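Long-range contact in cadherin-5 (Gallus gallus, PDB 3PPE), which mediates calcium-dependent, homophilic adhesion between endothelial cells and helps couple actin fibres to their junctions, here represented by its two outermost extracellular cadherin domains: residues R63-A73 with S88-D99. Residues are numbered along the deposited sequence; the frame is centred on the assembly and turned at random.
Sequences REKKAEYELTA and SKFIIKVSDIND. With CA (calcium ion), chain E; CA (calcium ion), chain C; CA (calcium ion), chain D.
Ser88 and Ala73 open an antiparallel ladder with a reciprocal pair of backbone hydrogen bonds, and the hydroxyl of Ser88 bonds to Trp4 of the second subunit. Phe90 pairs with Leu71 in the same way. Its CG sits between the backbone N and the carbonyl carbon (chi1 69°), which swings the ring under Leu71, whose CB makes a CH-pi contact 4.0 Å from the ring centroid; the ring also meets Trp4 of the second subunit. Ile91, on the sheet face of Glu68 and Glu70, lays CG2 against Glu68 CB at 3.8 Å. Ile92 exchanges backbone bonds with Tyr69, while its CD1 reaches Leu71 CD1. Lys93 lies alongside Glu68 in a salt bridge modelled too short for its exact geometry to be trusted. Val94 N bonds to Ala67 O, and Val94 CG2 touches the Tyr69 ring edge at CE1 (3.7 Å).

Beyond the strand, Asp96 OD2 binds a calcium ion at 2.3 Å and accepts Arg63 NE at 2.8 Å from above its carboxylate plane. Arg63 NH2 meanwhile grips Glu64 OE2 at 2.9 Å. Trimming Arg63 to an alanine would probably leave the close oxygens of these carboxylates without its offsetting charge. Ile97 O joins the same ion, Asn98 OD1 binds another, and Asp99 bridges the first to a third through OD1 and OD2; Glu64 chelates the first with both oxygens and reaches the third through OE1. This hairpin of the first cadherin domain thus runs into the three-calcium linker characteristic of successive cadherin repeats.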
ATOM      1  N   ARG A  63      -8.073  10.616   9.505  1.00 14.09           N
ATOM      2  CA  ARG A  63      -7.254  10.365  10.710  1.00 13.82           C
ATOM      3  C   ARG A  63      -7.699  11.215  11.918  1.00 14.12           C
ATOM      4  O   ARG A  63      -7.594  10.784  13.073  1.00 13.97           O
ATOM      5  CB  ARG A  63      -5.760  10.591  10.413  1.00 12.51           C
ATOM      6  CG  ARG A  63      -4.815  10.027  11.461  1.00 11.53           C
ATOM      7  CD  ARG A  63      -3.514  10.846  11.481  1.00 13.37           C
ATOM      8  NE  ARG A  63      -3.781  12.228  11.954  1.00 14.64           N
ATOM      9  CZ  ARG A  63      -3.846  12.564  13.246  1.00 15.14           C
ATOM     10  NH1 ARG A  63      -3.668  11.650  14.171  1.00 12.25           N
ATOM     11  NH2 ARG A  63      -4.147  13.801  13.615  1.00 12.86           N
ATOM     12  N   GLU A  64      -8.224  12.396  11.654  1.00 13.55           N
ATOM     13  CA  GLU A  64      -8.652  13.276  12.746  1.00 14.85           C
ATOM     14  C   GLU A  64      -9.955  12.818  13.422  1.00 15.90           C
ATOM     15  O   GLU A  64     -10.278  13.275  14.511  1.00 15.87           O
ATOM     16  CB  GLU A  64      -8.766  14.732  12.270  1.00 13.86           C
ATOM     17  CG  GLU A  64      -7.410  15.437  12.132  1.00 13.02           C
ATOM     18  CD  GLU A  64      -6.581  14.986  10.957  1.00 13.12           C
ATOM     19  OE1 GLU A  64      -7.064  14.993   9.792  1.00 13.20           O
ATOM     20  OE2 GLU A  64      -5.398  14.642  11.172  1.00 16.72           O
ATOM     21  N   LYS A  65     -10.678  11.896  12.780  1.00 16.61           N
ATOM     22  CA  LYS A  65     -11.837  11.225  13.393  1.00 17.22           C
ATOM     23  C   LYS A  65     -11.393   9.958  14.138  1.00 17.35           C
ATOM     24  O   LYS A  65     -11.740   9.749  15.306  1.00 16.79           O
ATOM     25  CB  LYS A  65     -12.737  10.772  12.263  1.00 18.92           C
ATOM     26  CG  LYS A  65     -14.175  11.187  12.348  1.00 25.85           C
ATOM     27  CD  LYS A  65     -14.319  12.663  11.934  1.00 31.55           C
ATOM     28  CE  LYS A  65     -15.680  12.917  11.275  1.00 34.33           C
ATOM     29  NZ  LYS A  65     -16.230  14.241  11.702  1.00 35.88           N
ATOM     30  N   LYS A  66     -10.632   9.090  13.446  1.00 15.89           N
ATOM     31  CA  LYS A  66     -10.090   7.871  14.081  1.00 14.64           C
ATOM     32  C   LYS A  66      -8.748   7.556  13.475  1.00 13.42           C
ATOM     33  O   LYS A  66      -8.626   7.492  12.263  1.00 12.56           O
ATOM     34  CB  LYS A  66     -11.044   6.694  13.888  1.00 14.80           C
ATOM     35  CG  LYS A  66     -10.613   5.448  14.687  1.00 15.47           C
ATOM     36  CD  LYS A  66     -11.803   4.548  14.939  1.00 18.70           C
ATOM     37  CE  LYS A  66     -11.342   3.190  15.460  1.00 18.54           C
ATOM     38  NZ  LYS A  66     -10.732   3.255  16.823  1.00 22.69           N
ATOM     39  N   ALA A  67      -7.728   7.392  14.293  1.00 13.72           N
ATOM     40  CA  ALA A  67      -6.362   7.372  13.756  1.00 14.82           C
ATOM     41  C   ALA A  67      -5.817   5.960  13.536  1.00 15.99           C
ATOM     42  O   ALA A  67      -4.782   5.765  12.868  1.00 16.80           O
ATOM     43  CB  ALA A  67      -5.449   8.166  14.663  1.00 14.65           C
ATOM     44  N   GLU A  68      -6.482   4.972  14.122  1.00 16.20           N
ATOM     45  CA  GLU A  68      -6.066   3.572  13.949  1.00 17.97           C
ATOM     46  C   GLU A  68      -7.199   2.621  14.362  1.00 15.96           C
ATOM     47  O   GLU A  68      -8.138   3.039  15.036  1.00 15.25           O
ATOM     48  CB  GLU A  68      -4.760   3.264  14.705  1.00 17.58           C
ATOM     49  CG  GLU A  68      -4.916   3.295  16.194  1.00 21.75           C
ATOM     50  CD  GLU A  68      -3.612   2.996  16.938  1.00 23.63           C
ATOM     51  OE1 GLU A  68      -2.573   3.638  16.618  1.00 31.19           O
ATOM     52  OE2 GLU A  68      -3.637   2.161  17.870  1.00 27.23           O
ATOM     53  N   TYR A  69      -7.102   1.368  13.900  1.00 14.87           N
ATOM     54  CA  TYR A  69      -8.134   0.348  14.059  1.00 14.42           C
ATOM     55  C   TYR A  69      -7.443  -0.961  14.476  1.00 14.52           C
ATOM     56  O   TYR A  69      -6.513  -1.390  13.820  1.00 13.36           O
ATOM     57  CB  TYR A  69      -8.891   0.103  12.746  1.00 14.55           C
ATOM     58  CG  TYR A  69      -9.649   1.310  12.197  1.00 16.25           C
ATOM     59  CD1 TYR A  69      -8.996   2.308  11.449  1.00 15.74           C
ATOM     60  CD2 TYR A  69     -11.010   1.456  12.429  1.00 14.02           C
ATOM     61  CE1 TYR A  69      -9.717   3.449  10.954  1.00 14.45           C
ATOM     62  CE2 TYR A  69     -11.710   2.549  11.936  1.00 12.30           C
ATOM     63  CZ  TYR A  69     -11.065   3.538  11.202  1.00 13.97           C
ATOM     64  OH  TYR A  69     -11.791   4.631  10.726  1.00 13.61           O
ATOM     65  N   GLU A  70      -7.930  -1.559  15.561  1.00 13.96           N
ATOM     66  CA  GLU A  70      -7.457  -2.830  16.104  1.00 16.88           C
ATOM     67  C   GLU A  70      -8.285  -3.970  15.513  1.00 14.11           C
ATOM     68  O   GLU A  70      -9.506  -4.019  15.679  1.00 13.72           O
ATOM     69  CB  GLU A  70      -7.575  -2.814  17.652  1.00 16.36           C
ATOM     70  CG  GLU A  70      -6.801  -1.633  18.276  1.00 19.71           C
ATOM     71  CD  GLU A  70      -6.560  -1.734  19.780  1.00 23.44           C
ATOM     72  OE1 GLU A  70      -7.473  -2.210  20.488  1.00 29.88           O
ATOM     73  OE2 GLU A  70      -5.444  -1.324  20.256  1.00 32.33           O
ATOM     74  N   LEU A  71      -7.629  -4.863  14.792  1.00 13.59           N
ATOM     75  CA  LEU A  71      -8.334  -5.993  14.219  1.00 13.19           C
ATOM     76  C   LEU A  71      -7.646  -7.313  14.581  1.00 13.13           C
ATOM     77  O   LEU A  71      -6.528  -7.316  15.098  1.00 12.45           O
ATOM     78  CB  LEU A  71      -8.441  -5.847  12.692  1.00 13.36           C
ATOM     79  CG  LEU A  71      -9.471  -4.884  12.064  1.00 12.21           C
ATOM     80  CD1 LEU A  71      -9.014  -3.407  12.158  1.00 12.52           C
ATOM     81  CD2 LEU A  71      -9.581  -5.249  10.608  1.00 12.31           C
ATOM     82  N   THR A  72      -8.321  -8.429  14.298  1.00 12.32           N
ATOM     83  CA  THR A  72      -7.748  -9.744  14.544  1.00 11.87           C
ATOM     84  C   THR A  72      -7.970 -10.580  13.308  1.00 12.18           C
ATOM     85  O   THR A  72      -9.064 -10.592  12.752  1.00 11.55           O
ATOM     86  CB  THR A  72      -8.370 -10.436  15.782  1.00 12.35           C
ATOM     87  OG1 THR A  72      -8.112  -9.623  16.924  1.00 13.07           O
ATOM     88  CG2 THR A  72      -7.734 -11.804  16.033  1.00 11.41           C
ATOM     89  N   ALA A  73      -6.902 -11.241  12.872  1.00 12.38           N
ATOM     90  CA  ALA A  73      -6.937 -12.068  11.691  1.00 12.77           C
ATOM     91  C   ALA A  73      -7.069 -13.552  12.054  1.00 12.71           C
ATOM     92  O   ALA A  73      -6.525 -14.004  13.057  1.00 11.69           O
ATOM     93  CB  ALA A  73      -5.676 -11.806  10.844  1.00 12.16           C
ATOM     94  N   SER A  88      -4.539 -13.598  15.073  1.00 14.99           N
ATOM     95  CA  SER A  88      -3.382 -12.697  15.129  1.00 15.74           C
ATOM     96  C   SER A  88      -3.889 -11.258  15.168  1.00 14.99           C
ATOM     97  O   SER A  88      -4.532 -10.798  14.226  1.00 13.04           O
ATOM     98  CB  SER A  88      -2.473 -12.921  13.914  1.00 15.67           C
ATOM     99  OG  SER A  88      -1.367 -12.054  13.953  1.00 19.82           O
ATOM    100  N   LYS A  89      -3.648 -10.579  16.288  1.00 14.78           N
ATOM    101  CA  LYS A  89      -3.981  -9.160  16.418  1.00 16.55           C
ATOM    102  C   LYS A  89      -3.061  -8.256  15.588  1.00 14.22           C
ATOM    103  O   LYS A  89      -1.854  -8.443  15.538  1.00 12.96           O
ATOM    104  CB  LYS A  89      -3.871  -8.719  17.889  1.00 17.00           C
ATOM    105  CG  LYS A  89      -4.895  -9.321  18.849  1.00 20.48           C
ATOM    106  CD  LYS A  89      -4.766  -8.646  20.249  1.00 21.38           C
ATOM    107  CE  LYS A  89      -3.894  -9.436  21.238  1.00 32.29           C
ATOM    108  NZ  LYS A  89      -4.673 -10.188  22.329  1.00 34.78           N
ATOM    109  N   PHE A  90      -3.641  -7.211  14.997  1.00 14.05           N
ATOM    110  CA  PHE A  90      -2.869  -6.255  14.232  1.00 12.85           C
ATOM    111  C   PHE A  90      -3.568  -4.910  14.273  1.00 13.82           C
ATOM    112  O   PHE A  90      -4.741  -4.802  14.680  1.00 13.59           O
ATOM    113  CB  PHE A  90      -2.585  -6.759  12.787  1.00 12.99           C
ATOM    114  CG  PHE A  90      -3.806  -6.831  11.878  1.00 12.79           C
ATOM    115  CD1 PHE A  90      -4.702  -7.898  11.957  1.00 12.17           C
ATOM    116  CD2 PHE A  90      -4.024  -5.838  10.927  1.00 12.24           C
ATOM    117  CE1 PHE A  90      -5.827  -7.970  11.116  1.00 10.58           C
ATOM    118  CE2 PHE A  90      -5.122  -5.883  10.080  1.00 11.81           C
ATOM    119  CZ  PHE A  90      -6.048  -6.942  10.175  1.00 10.58           C
ATOM    120  N   ILE A  91      -2.855  -3.874  13.853  1.00 13.03           N
ATOM    121  CA  ILE A  91      -3.449  -2.541  13.816  1.00 12.62           C
ATOM    122  C   ILE A  91      -3.341  -2.005  12.400  1.00 11.51           C
ATOM    123  O   ILE A  91      -2.300  -2.126  11.758  1.00 11.28           O
ATOM    124  CB  ILE A  91      -2.776  -1.592  14.866  1.00 11.72           C
ATOM    125  CG1 ILE A  91      -3.181  -2.043  16.286  1.00 14.01           C
ATOM    126  CG2 ILE A  91      -3.132  -0.113  14.593  1.00  9.44           C
ATOM    127  CD1 ILE A  91      -2.369  -1.398  17.508  1.00 14.72           C
ATOM    128  N   ILE A  92      -4.453  -1.469  11.907  1.00 11.21           N
ATOM    129  CA  ILE A  92      -4.454  -0.692  10.683  1.00 10.49           C
ATOM    130  C   ILE A  92      -4.290   0.775  11.132  1.00 11.32           C
ATOM    131  O   ILE A  92      -5.160   1.317  11.810  1.00 10.46           O
ATOM    132  CB  ILE A  92      -5.780  -0.884   9.862  1.00 10.29           C
ATOM    133  CG1 ILE A  92      -5.916  -2.339   9.320  1.00  6.94           C
ATOM    134  CG2 ILE A  92      -5.763   0.107   8.682  1.00  7.58           C
ATOM    135  CD1 ILE A  92      -7.304  -2.630   8.702  1.00 10.08           C
ATOM    136  N   LYS A  93      -3.175   1.388  10.750  1.00 13.15           N
ATOM    137  CA  LYS A  93      -2.839   2.790  11.117  1.00 14.11           C
ATOM    138  C   LYS A  93      -3.255   3.697   9.982  1.00 13.56           C
ATOM    139  O   LYS A  93      -2.970   3.387   8.836  1.00 12.73           O
ATOM    140  CB  LYS A  93      -1.321   2.917  11.273  1.00 14.81           C
ATOM    141  CG  LYS A  93      -0.769   2.192  12.490  1.00 19.46           C
ATOM    142  CD  LYS A  93      -0.647   3.141  13.687  1.00 23.61           C
ATOM    143  CE  LYS A  93      -0.204   2.394  14.964  1.00 25.53           C
ATOM    144  NZ  LYS A  93      -0.256   3.322  16.139  1.00 28.61           N
ATOM    145  N   VAL A  94      -3.930   4.814  10.284  1.00 13.22           N
ATOM    146  CA  VAL A  94      -4.313   5.791   9.230  1.00 12.71           C
ATOM    147  C   VAL A  94      -3.198   6.836   9.207  1.00 12.82           C
ATOM    148  O   VAL A  94      -2.988   7.531  10.204  1.00 12.73           O
ATOM    149  CB  VAL A  94      -5.699   6.458   9.503  1.00 12.32           C
ATOM    150  CG1 VAL A  94      -6.144   7.426   8.333  1.00 12.80           C
ATOM    151  CG2 VAL A  94      -6.801   5.357   9.735  1.00 12.99           C
ATOM    152  N   SER A  95      -2.515   6.949   8.077  1.00 12.33           N
ATOM    153  CA  SER A  95      -1.357   7.840   7.898  1.00 13.04           C
ATOM    154  C   SER A  95      -1.851   9.252   7.636  1.00 12.32           C
ATOM    155  O   SER A  95      -2.721   9.461   6.821  1.00 12.48           O
ATOM    156  CB  SER A  95      -0.506   7.388   6.701  1.00 12.78           C
ATOM    157  OG  SER A  95      -0.190   6.011   6.836  1.00 18.71           O
ATOM    158  N   ASP A  96      -1.268  10.213   8.345  1.00 12.81           N
ATOM    159  CA  ASP A  96      -1.694  11.606   8.331  1.00 12.67           C
ATOM    160  C   ASP A  96      -1.340  12.343   7.040  1.00 12.56           C
ATOM    161  O   ASP A  96      -0.206  12.280   6.586  1.00 13.65           O
ATOM    162  CB  ASP A  96      -0.994  12.330   9.500  1.00 11.83           C
ATOM    163  CG  ASP A  96      -1.582  13.701   9.779  1.00 12.39           C
ATOM    164  OD1 ASP A  96      -0.795  14.661   9.956  1.00 15.90           O
ATOM    165  OD2 ASP A  96      -2.823  13.841   9.835  1.00  7.70           O
ATOM    166  N   ILE A  97      -2.277  13.104   6.493  1.00 11.96           N
ATOM    167  CA  ILE A  97      -1.906  14.130   5.549  1.00 11.56           C
ATOM    168  C   ILE A  97      -2.063  15.494   6.234  1.00 11.48           C
ATOM    169  O   ILE A  97      -2.802  15.635   7.227  1.00 11.42           O
ATOM    170  CB  ILE A  97      -2.718  14.063   4.185  1.00 11.82           C
ATOM    171  CG1 ILE A  97      -4.193  14.448   4.343  1.00 11.05           C
ATOM    172  CG2 ILE A  97      -2.520  12.643   3.484  1.00 10.79           C
ATOM    173  CD1 ILE A  97      -4.869  14.885   2.994  1.00 10.74           C
ATOM    174  N   ASN A  98      -1.369  16.490   5.710  1.00 11.97           N
ATOM    175  CA  ASN A  98      -1.521  17.842   6.221  1.00 11.79           C
ATOM    176  C   ASN A  98      -2.809  18.483   5.689  1.00 12.69           C
ATOM    177  O   ASN A  98      -2.825  19.111   4.650  1.00 14.71           O
ATOM    178  CB  ASN A  98      -0.292  18.711   5.901  1.00 11.39           C
ATOM    179  CG  ASN A  98      -0.275  19.963   6.762  1.00 11.53           C
ATOM    180  OD1 ASN A  98      -0.613  19.893   7.956  1.00 14.03           O
ATOM    181  ND2 ASN A  98       0.031  21.092   6.186  1.00  8.11           N
ATOM    182  N   ASP A  99      -3.912  18.301   6.398  1.00 13.33           N
ATOM    183  CA  ASP A  99      -5.182  18.826   5.925  1.00 13.65           C
ATOM    184  C   ASP A  99      -5.894  19.745   6.927  1.00 12.95           C
ATOM    185  O   ASP A  99      -7.044  20.084   6.739  1.00 13.37           O
ATOM    186  CB  ASP A  99      -6.097  17.695   5.411  1.00 13.48           C
ATOM    187  CG  ASP A  99      -6.419  16.622   6.455  1.00 12.93           C
ATOM    188  OD1 ASP A  99      -5.670  16.407   7.449  1.00 10.60           O
ATOM    189  OD2 ASP A  99      -7.474  15.930   6.257  1.00 15.80           O
TER
HETATM  190 CA    CA E 403      -4.486  15.167   8.879  1.00 12.25          CA
HETATM  191 CA    CA C 401      -8.363  14.577   7.930  1.00 14.73          CA
HETATM  192 CA    CA D 402      -1.485  21.177   9.759  1.00 11.18          CA
HETATM  193  O   HOH W   1      -2.363   6.984  12.690  1.00 22.97           O
HETATM  194  O   HOH W   2      -9.397  16.731   8.526  1.00 13.89           O